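Local coordinates for similar to hydroxylamine oxidoreductase (Kuenenia stuttgartiensis, PDB 6H5L), which probably acts as a multiheme oxidoreductase, forming the hydroxylamine-oxidoreductase-like part of a 60-heme reductase complex in an anammox bacterium, at residues D158-L161 against R162-E165; I293-P296 against V297-G300; A341-S344 against Y345-V349. All coordinates share one frame; numbering follows the deposited sequence.

Interaction 1 of 3, residues D158-L161 against R162-E165; sequences DEFL and RERE. With HEC (heme c), chain G.
F160 and E163 meet in a local contact three residues apart, where helix 154-161 runs out into the 3-10 segment 162-165. The change of winding is visible in the backbone: R162 N has two weak hydrogen bonds, to D158 O and E159 O, whereas E163 N reaches back to F160 O at 3.2 Å. The bond from R164 N to L161 O is also weak. With CG anti to its own carbonyl carbon (chi1 -68°), the E163 side chain passes F160 O, its CG lying 3.3 Å from that oxygen. Its carboxylate then approaches the phenyl ring obliquely, the two planes 45° apart and OE1 4.1 Å from F160 CE1. E163 OE2 accepts from L172 N, which holds the buried group in place. F160 CD2 lies 3.7 Å from CBB of the heme c. Within the 3-10 segment, R162 grips E165 side-on, NE to OE1 and NH2 to OE2 at 3.0 Å each, the latter along the syn lone pair, while R162 NH1 pairs with E287. The exit from the helix thus has a phenyl ring packed against the heme periphery and a buried carboxylate behind it, and the R162 charge is probably balanced by E165 and E287.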
loop_
_atom_site.group_PDB
_atom_site.type_symbol
_atom_site.label_atom_id
_atom_site.label_comp_id
_atom_site.label_asym_id
_atom_site.label_seq_id
_atom_site.Cartn_x
_atom_site.Cartn_y
_atom_site.Cartn_z
ATOM N N ASP A 158 -0.926 28.648 -36.237
ATOM C CA ASP A 158 -1.223 28.550 -37.662
ATOM C C ASP A 158 -2.465 27.703 -37.915
ATOM O O ASP A 158 -3.284 28.040 -38.777
ATOM C CB ASP A 158 -0.019 27.984 -38.413
ATOM C CG ASP A 158 1.161 28.934 -38.421
ATOM O OD1 ASP A 158 0.951 30.143 -38.186
ATOM O OD2 ASP A 158 2.296 28.473 -38.669
ATOM N N GLU A 159 -2.623 26.599 -37.179
ATOM C CA GLU A 159 -3.829 25.793 -37.330
ATOM C C GLU A 159 -5.065 26.546 -36.860
ATOM O O GLU A 159 -6.157 26.348 -37.405
ATOM C CB GLU A 159 -3.681 24.470 -36.579
ATOM C CG GLU A 159 -2.683 23.510 -37.212
ATOM C CD GLU A 159 -2.623 22.169 -36.506
ATOM O OE1 GLU A 159 -3.331 21.993 -35.493
ATOM O OE2 GLU A 159 -1.867 21.288 -36.966
ATOM N N PHE A 160 -4.918 27.409 -35.853
ATOM C CA PHE A 160 -6.005 28.313 -35.494
ATOM C C PHE A 160 -6.256 29.326 -36.604
ATOM O O PHE A 160 -7.409 29.649 -36.914
ATOM C CB PHE A 160 -5.683 29.020 -34.177
ATOM C CG PHE A 160 -6.707 30.043 -33.770
ATOM C CD1 PHE A 160 -7.903 29.651 -33.189
ATOM C CD2 PHE A 160 -6.467 31.395 -33.952
ATOM C CE1 PHE A 160 -8.846 30.589 -32.809
ATOM C CE2 PHE A 160 -7.407 32.337 -33.575
ATOM C CZ PHE A 160 -8.597 31.933 -33.002
ATOM N N LEU A 161 -5.183 29.835 -37.215
ATOM C CA LEU A 161 -5.308 30.774 -38.322
ATOM C C LEU A 161 -5.986 30.148 -39.533
ATOM O O LEU A 161 -6.543 30.875 -40.362
ATOM C CB LEU A 161 -3.926 31.308 -38.705
ATOM C CG LEU A 161 -3.783 32.811 -38.944
ATOM C CD1 LEU A 161 -4.147 33.594 -37.691
ATOM C CD2 LEU A 161 -2.369 33.149 -39.395
ATOM N N ARG A 162 -5.958 28.818 -39.650
ATOM C CA ARG A 162 -6.585 28.136 -40.775
ATOM C C ARG A 162 -8.109 28.179 -40.734
ATOM O O ARG A 162 -8.744 27.706 -41.685
ATOM C CB ARG A 162 -6.116 26.681 -40.840
ATOM C CG ARG A 162 -4.676 26.508 -41.304
ATOM C CD ARG A 162 -4.411 25.069 -41.712
ATOM N NE ARG A 162 -5.276 24.658 -42.814
ATOM C CZ ARG A 162 -5.469 23.398 -43.186
ATOM N NH1 ARG A 162 -4.862 22.412 -42.539
ATOM N NH2 ARG A 162 -6.275 23.121 -44.201
ATOM N N GLU A 163 -8.715 28.721 -39.673
ATOM C CA GLU A 163 -10.165 28.886 -39.664
ATOM C C GLU A 163 -10.624 29.834 -40.762
ATOM O O GLU A 163 -11.773 29.753 -41.212
ATOM C CB GLU A 163 -10.638 29.399 -38.304
ATOM C CG GLU A 163 -10.488 28.406 -37.166
ATOM C CD GLU A 163 -11.162 28.877 -35.894
ATOM O OE1 GLU A 163 -11.279 28.070 -34.946
ATOM O OE2 GLU A 163 -11.579 30.053 -35.842
ATOM N N ARG A 164 -9.744 30.742 -41.198
ATOM C CA ARG A 164 -10.069 31.669 -42.275
ATOM C C ARG A 164 -10.462 30.952 -43.562
ATOM O O ARG A 164 -11.170 31.533 -44.393
ATOM C CB ARG A 164 -8.868 32.600 -42.516
ATOM C CG ARG A 164 -9.025 33.570 -43.677
ATOM C CD ARG A 164 -7.964 34.665 -43.675
ATOM N NE ARG A 164 -8.233 35.687 -42.666
ATOM C CZ ARG A 164 -7.400 36.017 -41.685
ATOM N NH1 ARG A 164 -6.221 35.417 -41.578
ATOM N NH2 ARG A 164 -7.740 36.959 -40.814
ATOM N N GLU A 165 -10.050 29.693 -43.729
ATOM C CA GLU A 165 -10.282 28.986 -44.985
ATOM C C GLU A 165 -11.754 28.657 -45.208
ATOM O O GLU A 165 -12.180 28.507 -46.359
ATOM C CB GLU A 165 -9.448 27.707 -45.023
ATOM C CG GLU A 165 -7.956 27.962 -45.141
ATOM C CD GLU A 165 -7.130 26.702 -44.989
ATOM O OE1 GLU A 165 -5.912 26.822 -44.736
ATOM O OE2 GLU A 165 -7.695 25.596 -45.121
HETATM FE FE HEC G . -5.363 25.483 -27.743
HETATM C CHA HEC G . -4.049 22.340 -27.303
HETATM C CHB HEC G . -2.187 26.796 -27.655
HETATM C CHC HEC G . -6.586 28.575 -28.693
HETATM C CHD HEC G . -8.539 24.309 -27.457
HETATM N NA HEC G . -3.471 24.714 -27.511
HETATM C C1A HEC G . -3.154 23.380 -27.356
HETATM C C2A HEC G . -1.716 23.258 -27.257
HETATM C C3A HEC G . -1.197 24.483 -27.356
HETATM C C4A HEC G . -2.288 25.428 -27.517
HETATM C CMA HEC G . 0.306 24.821 -27.305
HETATM C CAA HEC G . -0.932 21.937 -27.083
HETATM C CBA HEC G . -0.601 21.694 -25.615
HETATM C CGA HEC G . 0.167 20.402 -25.492
HETATM O O1A HEC G . 0.115 19.579 -26.443
HETATM O O2A HEC G . 0.826 20.191 -24.442
HETATM N NB HEC G . -4.552 27.362 -28.038
HETATM C C1B HEC G . -3.197 27.632 -28.087
HETATM C C2B HEC G . -3.028 28.945 -28.672
HETATM C C3B HEC G . -4.239 29.442 -28.953
HETATM C C4B HEC G . -5.222 28.454 -28.561
HETATM C CMB HEC G . -1.668 29.631 -28.907
HETATM C CAB HEC G . -4.570 30.810 -29.592
HETATM C CBB HEC G . -4.186 30.819 -31.089
HETATM N NC HEC G . -7.216 26.299 -28.020
HETATM C C1C HEC G . -7.506 27.586 -28.428
HETATM C C2C HEC G . -8.934 27.676 -28.652
HETATM C C3C HEC G . -9.484 26.547 -28.185
HETATM C C4C HEC G . -8.410 25.623 -27.860
HETATM C CMC HEC G . -9.679 28.999 -28.946
HETATM C CAC HEC G . -10.992 26.218 -28.144
HETATM C CBC HEC G . -11.548 26.108 -29.582
HETATM N ND HEC G . -6.165 23.621 -27.368
HETATM C C1D HEC G . -7.532 23.364 -27.430
HETATM C C2D HEC G . -7.721 21.931 -27.462
HETATM C C3D HEC G . -6.320 21.318 -27.415
HETATM C C4D HEC G . -5.419 22.443 -27.359
HETATM C CMD HEC G . -9.053 21.166 -27.528
HETATM C CAD HEC G . -5.946 19.821 -27.436
HETATM C CBD HEC G . -5.362 19.515 -28.814
HETATM C CGD HEC G . -5.321 18.033 -29.080
HETATM O O1D HEC G . -5.072 17.644 -30.249
HETATM O O2D HEC G . -5.543 17.241 -28.128
#

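Interaction 2 of 3, residues I293-P296 against V297-G300; sequences IHNP and VMKG. With HEC (heme c), chain G.
An Asx turn, in which N295 OD1 accepts from V297 N at 3.1 Å, immediately follows the heme ligand H294 in a segment without regular helix or strand. The bond is nearly straight (164°), although the donor is tilted from the amide's carbonyl plane. It forms because N295 CG sits between its own backbone N and carbonyl carbon (chi1 87°), which brings the amide over the chain ahead. The same amide crosses the M298 side chain at about a right angle, and ND2 makes a weak hydrogen bond to the M298 sulfur SD at 3.5 Å. I293 CG2 adds apolar packing against M298 CG at 4.0 Å, while P296 and V297 lie side by side and point the same way, CG to CG1 3.9 Å. Water completes the polar network: one molecule donates to N295 O at 2.6 Å and accepts from M298 N at 3.1 Å, and a second accepts from both K299 N and K299 NZ. V297 to G300 form a type I turn whose closing bond is weak. H294, the centre of an inverse gamma turn, binds the heme iron through NE2 at 2.0 Å, with H213 as the second histidine ligand. P296 and V297 touch a different heme c, and G300 another one again. The segment leaves strand 291-292 on its way to helix 337-350; I293 is still backbone-bonded to M285 of helix 280-285, and K299 NZ donates to the carbonyls of C283 in that helix and Y286 in strand 286-288.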
loop_
_atom_site.group_PDB
_atom_site.type_symbol
_atom_site.label_atom_id
_atom_site.label_comp_id
_atom_site.label_asym_id
_atom_site.label_seq_id
_atom_site.Cartn_x
_atom_site.Cartn_y
_atom_site.Cartn_z
ATOM N N ILE A 293 -6.743 18.700 -36.028
ATOM C CA ILE A 293 -6.298 20.076 -36.211
ATOM C C ILE A 293 -6.755 20.899 -35.014
ATOM O O ILE A 293 -7.790 20.618 -34.404
ATOM C CB ILE A 293 -6.820 20.657 -37.549
ATOM C CG1 ILE A 293 -6.179 22.014 -37.848
ATOM C CG2 ILE A 293 -8.342 20.757 -37.539
ATOM C CD1 ILE A 293 -6.499 22.544 -39.234
ATOM N N HIS A 294 -5.967 21.922 -34.676
ATOM C CA HIS A 294 -6.222 22.771 -33.510
ATOM C C HIS A 294 -7.203 23.895 -33.861
ATOM O O HIS A 294 -6.928 25.084 -33.697
ATOM C CB HIS A 294 -4.905 23.320 -32.966
ATOM C CG HIS A 294 -5.039 24.109 -31.699
ATOM N ND1 HIS A 294 -4.821 25.468 -31.645
ATOM C CD2 HIS A 294 -5.356 23.730 -30.437
ATOM C CE1 HIS A 294 -5.002 25.894 -30.406
ATOM N NE2 HIS A 294 -5.328 24.860 -29.652
ATOM N N ASN A 295 -8.369 23.486 -34.369
ATOM C CA ASN A 295 -9.529 24.353 -34.562
ATOM C C ASN A 295 -10.736 23.478 -34.882
ATOM O O ASN A 295 -10.589 22.427 -35.518
ATOM C CB ASN A 295 -9.290 25.395 -35.662
ATOM C CG ASN A 295 -9.638 24.887 -37.049
ATOM O OD1 ASN A 295 -10.810 24.806 -37.422
ATOM N ND2 ASN A 295 -8.617 24.572 -37.832
ATOM N N PRO A 296 -11.936 23.863 -34.451
ATOM C CA PRO A 296 -13.106 22.972 -34.555
ATOM C C PRO A 296 -14.040 23.215 -35.738
ATOM O O PRO A 296 -15.111 22.600 -35.763
ATOM C CB PRO A 296 -13.837 23.274 -33.244
ATOM C CG PRO A 296 -13.591 24.739 -33.038
ATOM C CD PRO A 296 -12.217 25.035 -33.602
ATOM N N VAL A 297 -13.689 24.067 -36.700
ATOM C CA VAL A 297 -14.659 24.579 -37.665
ATOM C C VAL A 297 -14.448 24.047 -39.075
ATOM O O VAL A 297 -15.202 24.431 -39.982
ATOM C CB VAL A 297 -14.661 26.120 -37.678
ATOM C CG1 VAL A 297 -14.723 26.663 -36.261
ATOM C CG2 VAL A 297 -13.426 26.644 -38.399
ATOM N N MET A 298 -13.466 23.170 -39.295
ATOM C CA MET A 298 -13.072 22.846 -40.666
ATOM C C MET A 298 -14.124 22.023 -41.408
ATOM O O MET A 298 -14.197 22.092 -42.641
ATOM C CB MET A 298 -11.736 22.106 -40.674
ATOM C CG MET A 298 -10.575 22.902 -40.099
ATOM S SD MET A 298 -10.400 24.540 -40.833
ATOM C CE MET A 298 -10.042 24.121 -42.537
ATOM N N LYS A 299 -14.942 21.250 -40.696
ATOM C CA LYS A 299 -15.870 20.325 -41.332
ATOM C C LYS A 299 -17.319 20.815 -41.339
ATOM O O LYS A 299 -18.218 20.018 -41.631
ATOM C CB LYS A 299 -15.804 18.962 -40.647
ATOM C CG LYS A 299 -14.408 18.383 -40.561
ATOM C CD LYS A 299 -14.446 16.909 -40.205
ATOM C CE LYS A 299 -15.268 16.656 -38.951
ATOM N NZ LYS A 299 -14.743 17.376 -37.755
ATOM N N GLY A 300 -17.570 22.088 -41.038
ATOM C CA GLY A 300 -18.937 22.588 -41.013
ATOM C C GLY A 300 -19.588 22.578 -42.384
ATOM O O GLY A 300 -18.967 22.904 -43.398
HETATM FE FE HEC G . -5.363 25.483 -27.743
HETATM C CHA HEC G . -4.049 22.340 -27.303
HETATM C CHB HEC G . -2.187 26.796 -27.655
HETATM C CHC HEC G . -6.586 28.575 -28.693
HETATM C CHD HEC G . -8.539 24.309 -27.457
HETATM N NA HEC G . -3.471 24.714 -27.511
HETATM C C1A HEC G . -3.154 23.380 -27.356
HETATM C C2A HEC G . -1.716 23.258 -27.257
HETATM C C3A HEC G . -1.197 24.483 -27.356
HETATM C C4A HEC G . -2.288 25.428 -27.517
HETATM C CMA HEC G . 0.306 24.821 -27.305
HETATM C CAA HEC G . -0.932 21.937 -27.083
HETATM C CBA HEC G . -0.601 21.694 -25.615
HETATM C CGA HEC G . 0.167 20.402 -25.492
HETATM O O1A HEC G . 0.115 19.579 -26.443
HETATM O O2A HEC G . 0.826 20.191 -24.442
HETATM N NB HEC G . -4.552 27.362 -28.038
HETATM C C1B HEC G . -3.197 27.632 -28.087
HETATM C C2B HEC G . -3.028 28.945 -28.672
HETATM C C3B HEC G . -4.239 29.442 -28.953
HETATM C C4B HEC G . -5.222 28.454 -28.561
HETATM C CMB HEC G . -1.668 29.631 -28.907
HETATM C CAB HEC G . -4.570 30.810 -29.592
HETATM C CBB HEC G . -4.186 30.819 -31.089
HETATM N NC HEC G . -7.216 26.299 -28.020
HETATM C C1C HEC G . -7.506 27.586 -28.428
HETATM C C2C HEC G . -8.934 27.676 -28.652
HETATM C C3C HEC G . -9.484 26.547 -28.185
HETATM C C4C HEC G . -8.410 25.623 -27.860
HETATM C CMC HEC G . -9.679 28.999 -28.946
HETATM C CAC HEC G . -10.992 26.218 -28.144
HETATM C CBC HEC G . -11.548 26.108 -29.582
HETATM N ND HEC G . -6.165 23.621 -27.368
HETATM C C1D HEC G . -7.532 23.364 -27.430
HETATM C C2D HEC G . -7.721 21.931 -27.462
HETATM C C3D HEC G . -6.320 21.318 -27.415
HETATM C C4D HEC G . -5.419 22.443 -27.359
HETATM C CMD HEC G . -9.053 21.166 -27.528
HETATM C CAD HEC G . -5.946 19.821 -27.436
HETATM C CBD HEC G . -5.362 19.515 -28.814
HETATM C CGD HEC G . -5.321 18.033 -29.080
HETATM O O1D HEC G . -5.072 17.644 -30.249
HETATM O O2D HEC G . -5.543 17.241 -28.128
HETATM O O HOH W 1 -11.762 21.268 -37.542
HETATM O O HOH W 2 -15.363 20.606 -37.922
#

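Interaction 3 of 3, residues A341-S344 against Y345-V349; sequences AKRS and YWLEV. With HEC (heme c), chain I.
The ring of Y345 lies flat over the backbone carbonyl of A341, whose oxygen stands 3.1 Å above the ring plane near its centre. This is a local contact within helix 337-350, one turn apart. Y345 CG is anti to its own carbonyl carbon (chi1 -54°), which swings the ring back along the helix; its hydroxyl end reaches A341 CB, 3.9 Å from OH. The same carbonyl still accepts the helical bond from Y345 N at 3.0 Å, and equivalent bonds join W346 N to K342 O, L347 N to R343 O and E348 N to S344 O.

W346 takes a similar first torsion (chi1 -75°) but projects from another side of the helix. Its CD1 lies 3.1 Å from K342 O, and one face of the indole receives methyl CMD of a heme c distinct from the one H294 ligates. Farther out, CZ3 is 3.4 Å from the heme bridge carbon CHD. R343 reaches round so that NH2 lies 3.7 Å from heme O1D, with the carboxylate oxygen near the guanidinium plane; NH1 is salt-bridged to D367. V349 belongs to the pocket of a further heme c, and the helix runs into its CxxCH motif, C350-H354. L347 and R343 pack on helix 356-389, Y345 rests on K288 of strand 286-288, and E348 bonds Y286 of that strand and pairs with K40 of the partner cytochrome chain.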
loop_
_atom_site.group_PDB
_atom_site.type_symbol
_atom_site.label_atom_id
_atom_site.label_comp_id
_atom_site.label_asym_id
_atom_site.label_seq_id
_atom_site.Cartn_x
_atom_site.Cartn_y
_atom_site.Cartn_z
ATOM N N ALA A 341 -17.484 15.481 -49.446
ATOM C CA ALA A 341 -16.230 15.085 -48.815
ATOM C C ALA A 341 -16.226 15.433 -47.332
ATOM O O ALA A 341 -15.749 14.645 -46.506
ATOM C CB ALA A 341 -15.051 15.747 -49.525
ATOM N N LYS A 342 -16.748 16.611 -46.977
ATOM C CA LYS A 342 -16.880 16.971 -45.567
ATOM C C LYS A 342 -17.755 15.969 -44.824
ATOM O O LYS A 342 -17.434 15.566 -43.700
ATOM C CB LYS A 342 -17.459 18.379 -45.432
ATOM C CG LYS A 342 -16.508 19.505 -45.798
ATOM C CD LYS A 342 -17.178 20.854 -45.575
ATOM C CE LYS A 342 -16.286 22.006 -45.996
ATOM N NZ LYS A 342 -16.994 23.313 -45.876
ATOM N N ARG A 343 -18.871 15.563 -45.436
ATOM C CA ARG A 343 -19.735 14.562 -44.821
ATOM C C ARG A 343 -19.000 13.238 -44.641
ATOM O O ARG A 343 -19.194 12.543 -43.637
ATOM C CB ARG A 343 -20.997 14.380 -45.667
ATOM C CG ARG A 343 -21.899 13.225 -45.250
ATOM C CD ARG A 343 -22.352 13.351 -43.805
ATOM N NE ARG A 343 -22.926 14.661 -43.517
ATOM C CZ ARG A 343 -24.178 15.007 -43.796
ATOM N NH1 ARG A 343 -24.996 14.139 -44.377
ATOM N NH2 ARG A 343 -24.615 16.222 -43.498
ATOM N N SER A 344 -18.139 12.880 -45.600
ATOM C CA SER A 344 -17.358 11.654 -45.467
ATOM C C SER A 344 -16.366 11.744 -44.317
ATOM O O SER A 344 -16.110 10.740 -43.643
ATOM C CB SER A 344 -16.624 11.347 -46.773
ATOM O OG SER A 344 -15.577 12.274 -47.000
ATOM N N TYR A 345 -15.804 12.932 -44.074
ATOM C CA TYR A 345 -14.923 13.106 -42.925
ATOM C C TYR A 345 -15.686 12.914 -41.621
ATOM O O TYR A 345 -15.164 12.320 -40.671
ATOM C CB TYR A 345 -14.265 14.487 -42.958
ATOM C CG TYR A 345 -13.536 14.817 -44.245
ATOM C CD1 TYR A 345 -13.019 13.815 -45.058
ATOM C CD2 TYR A 345 -13.364 16.137 -44.643
ATOM C CE1 TYR A 345 -12.356 14.121 -46.232
ATOM C CE2 TYR A 345 -12.703 16.451 -45.813
ATOM C CZ TYR A 345 -12.201 15.440 -46.604
ATOM O OH TYR A 345 -11.540 15.750 -47.770
ATOM N N TRP A 346 -16.924 13.415 -41.556
ATOM C CA TRP A 346 -17.772 13.153 -40.398
ATOM C C TRP A 346 -18.002 11.660 -40.218
ATOM O O TRP A 346 -17.944 11.144 -39.096
ATOM C CB TRP A 346 -19.113 13.875 -40.546
ATOM C CG TRP A 346 -19.059 15.351 -40.303
ATOM C CD1 TRP A 346 -19.157 16.340 -41.238
ATOM C CD2 TRP A 346 -18.907 16.009 -39.040
ATOM N NE1 TRP A 346 -19.073 17.571 -40.637
ATOM C CE2 TRP A 346 -18.919 17.396 -39.287
ATOM C CE3 TRP A 346 -18.759 15.560 -37.724
ATOM C CZ2 TRP A 346 -18.788 18.337 -38.269
ATOM C CZ3 TRP A 346 -18.631 16.496 -36.714
ATOM C CH2 TRP A 346 -18.646 17.869 -36.994
ATOM N N LEU A 347 -18.264 10.950 -41.318
ATOM C CA LEU A 347 -18.536 9.520 -41.235
ATOM C C LEU A 347 -17.319 8.744 -40.750
ATOM O O LEU A 347 -17.467 7.677 -40.143
ATOM C CB LEU A 347 -19.006 8.998 -42.592
ATOM C CG LEU A 347 -20.386 9.499 -43.027
ATOM C CD1 LEU A 347 -20.749 8.987 -44.414
ATOM C CD2 LEU A 347 -21.441 9.093 -42.009
ATOM N N GLU A 348 -16.112 9.259 -41.000
ATOM C CA GLU A 348 -14.917 8.624 -40.454
ATOM C C GLU A 348 -14.899 8.703 -38.933
ATOM O O GLU A 348 -14.430 7.776 -38.263
ATOM C CB GLU A 348 -13.661 9.266 -41.041
ATOM C CG GLU A 348 -13.560 9.170 -42.553
ATOM C CD GLU A 348 -12.216 9.636 -43.076
ATOM O OE1 GLU A 348 -11.552 8.858 -43.791
ATOM O OE2 GLU A 348 -11.820 10.777 -42.762
ATOM N N VAL A 349 -15.406 9.802 -38.372
ATOM C CA VAL A 349 -15.500 9.919 -36.920
ATOM C C VAL A 349 -16.533 8.942 -36.375
ATOM O O VAL A 349 -16.253 8.167 -35.454
ATOM C CB VAL A 349 -15.829 11.368 -36.516
ATOM C CG1 VAL A 349 -16.248 11.431 -35.055
ATOM C CG2 VAL A 349 -14.640 12.269 -36.762
HETATM FE FE HEC I . -21.236 19.648 -32.799
HETATM C CHA HEC I . -22.666 20.923 -35.576
HETATM C CHB HEC I . -20.837 22.823 -31.502
HETATM C CHC HEC I . -20.068 18.340 -29.844
HETATM C CHD HEC I . -20.973 16.519 -34.245
HETATM N NA HEC I . -21.755 21.524 -33.374
HETATM C C1A HEC I . -22.169 21.821 -34.657
HETATM C C2A HEC I . -21.986 23.244 -34.854
HETATM C C3A HEC I . -21.483 23.767 -33.737
HETATM C C4A HEC I . -21.326 22.696 -32.780
HETATM C CMA HEC I . -21.128 25.250 -33.495
HETATM C CAA HEC I . -22.313 24.016 -36.141
HETATM C CBA HEC I . -21.101 23.972 -37.060
HETATM C CGA HEC I . -21.274 22.844 -38.041
HETATM O O1A HEC I . -20.467 21.882 -37.991
HETATM O O2A HEC I . -22.223 22.902 -38.863
HETATM N NB HEC I . -20.525 20.441 -31.021
HETATM C C1B HEC I . -20.555 21.773 -30.661
HETATM C C2B HEC I . -20.257 21.869 -29.249
HETATM C C3B HEC I . -20.036 20.636 -28.790
HETATM C C4B HEC I . -20.206 19.710 -29.895
HETATM C CMB HEC I . -20.160 23.183 -28.447
HETATM C CAB HEC I . -19.673 20.255 -27.339
HETATM C CBB HEC I . -20.822 20.576 -26.355
HETATM N NC HEC I . -20.583 17.790 -32.182
HETATM C C1C HEC I . -20.226 17.457 -30.889
HETATM C C2C HEC I . -20.221 16.009 -30.782
HETATM C C3C HEC I . -20.306 15.521 -32.024
HETATM C C4C HEC I . -20.644 16.618 -32.911
HETATM C CMC HEC I . -19.662 15.236 -29.568
HETATM C CAC HEC I . -20.240 14.028 -32.426
HETATM C CBC HEC I . -21.481 13.273 -31.904
HETATM N ND HEC I . -21.727 18.839 -34.642
HETATM C C1D HEC I . -21.572 17.503 -35.005
HETATM C C2D HEC I . -22.143 17.315 -36.321
HETATM C C3D HEC I . -22.675 18.693 -36.736
HETATM C C4D HEC I . -22.368 19.576 -35.633
HETATM C CMD HEC I . -22.210 16.007 -37.138
HETATM C CAD HEC I . -23.373 19.059 -38.061
HETATM C CBD HEC I . -22.289 19.246 -39.119
HETATM C CGD HEC I . -22.902 19.669 -40.426
HETATM O O1D HEC I . -23.425 18.790 -41.157
HETATM O O2D HEC I . -22.858 20.887 -40.737
#

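The three contacts follow one another along the chain. Interactions 1 and 2, with centres 9 Å apart, both border the same heme c. E159 OE1 lies 2.8 Å from H294 N, a probable hydrogen bond that would fix the ligand's backbone. Interactions 2 and 3 have centres 12 Å apart and meet at the end of the loop, where K299 O is 2.8 Å from W346 NE1 and G300 O is 3.2 Å from K342 NZ. Interactions 1 and 3 have centres 20 Å apart and nearest atoms about 7 Å apart; 293-300 lies between them, with H294 at one heme and G300 in the same heme pocket as R343 and W346.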